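Local coordinates for Polyphosphate:AMP phosphotransferase (Meiothermus ruber H328, PDB 5O6M), which uses inorganic polyphosphate as a phosphate donor to convert AMP to ADP and ADP to ATP, and can also act on other nucleoside mono- and diphosphates, at residues Leu168-Lys172 against Asp173-Gln177. The protein carries 1 engineered substitution. Residues are numbered along the deposited sequence; the frame is centred on the assembly and turned at random.
Sequences LHISK and DEQRQ
Through S171 the chain passes from strand 161-169 into helix 172-183, whose first turn is closed by a hydrogen bond from Q175 N to S171 O (3.0 Å) and, more weakly, by one from R176 N to K172 O (3.3 Å). S171 is the N-cap: its OG takes the backbone N-H of E174 at 3.1 Å, with an N-H...O angle of 150°. A chi1 of 64° sets OG between the backbone N and carbonyl carbon, turned back over the helix start, where it also lies against E174 CB. One residue earlier, I170 supplies the apolar part of the join. Its CD1 presses on Q175 CB at 3.5 Å, the two side chains crossing at about a right angle, while its CB meets E174 CG at 4.2 Å. On the first turn R176 NH2 grips D173 OD1 at 2.7 Å in a salt bridge; D173 OD1 is approached nearly along its C-O axis but stands 27° out of the guanidinium plane. E174 OE2 forms a salt bridge with R178 NE, one turn further along the helix. Q175, whose side chain is about 9 Å from the bound ATP, gives NE2 to D66 O and receives R200 NH1 at OE1. This turn follows the C-terminal end of strand 161-169, an inner strand of the parallel sheet of this P-loop NTPase-like fold; N230 OD1, just beyond strand 224-228, accepts a hydrogen bond from S171 N, and W203 of helix 203-217 touches K172 and Q175.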
loop_
_atom_site.group_PDB
_atom_site.type_symbol
_atom_site.label_atom_id
_atom_site.label_comp_id
_atom_site.label_asym_id
_atom_site.label_seq_id
_atom_site.Cartn_x
_atom_site.Cartn_y
_atom_site.Cartn_z
ATOM N N LEU D 168 4.889 -26.259 -12.811
ATOM C CA LEU D 168 5.024 -27.604 -12.254
ATOM C C LEU D 168 3.975 -28.498 -12.905
ATOM O O LEU D 168 2.771 -28.315 -12.692
ATOM C CB LEU D 168 4.888 -27.592 -10.735
ATOM C CG LEU D 168 5.713 -26.545 -9.984
ATOM C CD1 LEU D 168 5.439 -26.616 -8.485
ATOM C CD2 LEU D 168 7.195 -26.679 -10.281
ATOM N N HIS D 169 4.434 -29.479 -13.684
ATOM C CA HIS D 169 3.593 -30.206 -14.631
ATOM C C HIS D 169 3.266 -31.589 -14.071
ATOM O O HIS D 169 4.141 -32.458 -13.987
ATOM C CB HIS D 169 4.300 -30.320 -15.979
ATOM C CG HIS D 169 3.454 -30.914 -17.061
ATOM N ND1 HIS D 169 2.093 -30.704 -17.141
ATOM C CD2 HIS D 169 3.776 -31.707 -18.109
ATOM C CE1 HIS D 169 1.614 -31.341 -18.195
ATOM N NE2 HIS D 169 2.614 -31.959 -18.799
ATOM N N ILE D 170 2.012 -31.785 -13.671
ATOM C CA ILE D 170 1.545 -33.082 -13.208
ATOM C C ILE D 170 0.509 -33.610 -14.193
ATOM O O ILE D 170 -0.087 -32.866 -14.981
ATOM C CB ILE D 170 0.957 -33.029 -11.781
ATOM C CG1 ILE D 170 -0.282 -32.133 -11.743
ATOM C CG2 ILE D 170 2.010 -32.560 -10.780
ATOM C CD1 ILE D 170 -1.129 -32.315 -10.499
ATOM N N SER D 171 0.297 -34.920 -14.139
ATOM C CA SER D 171 -0.679 -35.593 -14.980
ATOM C C SER D 171 -2.070 -35.542 -14.354
ATOM O O SER D 171 -2.235 -35.253 -13.165
ATOM C CB SER D 171 -0.264 -37.044 -15.201
ATOM O OG SER D 171 -0.274 -37.739 -13.967
ATOM N N LYS D 172 -3.080 -35.851 -15.173
ATOM C CA LYS D 172 -4.453 -35.831 -14.680
ATOM C C LYS D 172 -4.667 -36.884 -13.602
ATOM O O LYS D 172 -5.357 -36.635 -12.606
ATOM C CB LYS D 172 -5.435 -36.048 -15.831
ATOM C CG LYS D 172 -6.887 -35.907 -15.416
ATOM C CD LYS D 172 -7.837 -36.055 -16.592
ATOM C CE LYS D 172 -9.285 -35.926 -16.136
ATOM N NZ LYS D 172 -10.237 -35.799 -17.279
ATOM N N ASP D 173 -4.081 -38.069 -13.782
ATOM C CA ASP D 173 -4.221 -39.120 -12.780
ATOM C C ASP D 173 -3.420 -38.795 -11.525
ATOM O O ASP D 173 -3.846 -39.120 -10.409
ATOM C CB ASP D 173 -3.788 -40.465 -13.365
ATOM C CG ASP D 173 -3.478 -41.495 -12.293
ATOM O OD1 ASP D 173 -4.418 -41.940 -11.597
ATOM O OD2 ASP D 173 -2.292 -41.864 -12.151
ATOM N N GLU D 174 -2.255 -38.159 -11.682
ATOM C CA GLU D 174 -1.481 -37.759 -10.512
ATOM C C GLU D 174 -2.249 -36.760 -9.655
ATOM O O GLU D 174 -2.244 -36.858 -8.422
ATOM C CB GLU D 174 -0.131 -37.186 -10.930
ATOM C CG GLU D 174 0.669 -36.676 -9.745
ATOM C CD GLU D 174 1.055 -37.786 -8.784
ATOM O OE1 GLU D 174 1.138 -38.952 -9.219
ATOM O OE2 GLU D 174 1.255 -37.493 -7.586
ATOM N N GLN D 175 -2.912 -35.787 -10.285
ATOM C CA GLN D 175 -3.706 -34.841 -9.509
ATOM C C GLN D 175 -4.779 -35.564 -8.709
ATOM O O GLN D 175 -5.089 -35.175 -7.575
ATOM C CB GLN D 175 -4.350 -33.799 -10.424
ATOM C CG GLN D 175 -5.223 -32.813 -9.665
ATOM C CD GLN D 175 -6.015 -31.890 -10.568
ATOM O OE1 GLN D 175 -6.614 -32.327 -11.550
ATOM N NE2 GLN D 175 -6.016 -30.603 -10.241
ATOM N N ARG D 176 -5.357 -36.624 -9.282
ATOM C CA ARG D 176 -6.408 -37.357 -8.585
ATOM C C ARG D 176 -5.908 -37.899 -7.253
ATOM O O ARG D 176 -6.617 -37.830 -6.242
ATOM C CB ARG D 176 -6.929 -38.493 -9.467
ATOM C CG ARG D 176 -8.378 -38.879 -9.201
ATOM C CD ARG D 176 -8.527 -40.354 -8.836
ATOM N NE ARG D 176 -7.448 -41.180 -9.371
ATOM C CZ ARG D 176 -6.552 -41.819 -8.622
ATOM N NH1 ARG D 176 -6.611 -41.740 -7.299
ATOM N NH2 ARG D 176 -5.603 -42.544 -9.195
ATOM N N GLN D 177 -4.686 -38.435 -7.227
ATOM C CA GLN D 177 -4.146 -38.978 -5.984
ATOM C C GLN D 177 -3.909 -37.877 -4.958
ATOM O O GLN D 177 -4.303 -38.006 -3.792
ATOM C CB GLN D 177 -2.851 -39.746 -6.250
ATOM C CG GLN D 177 -2.950 -40.807 -7.327
ATOM C CD GLN D 177 -1.634 -41.534 -7.536
ATOM O OE1 GLN D 177 -1.179 -41.713 -8.666
ATOM N NE2 GLN D 177 -1.018 -41.965 -6.442
#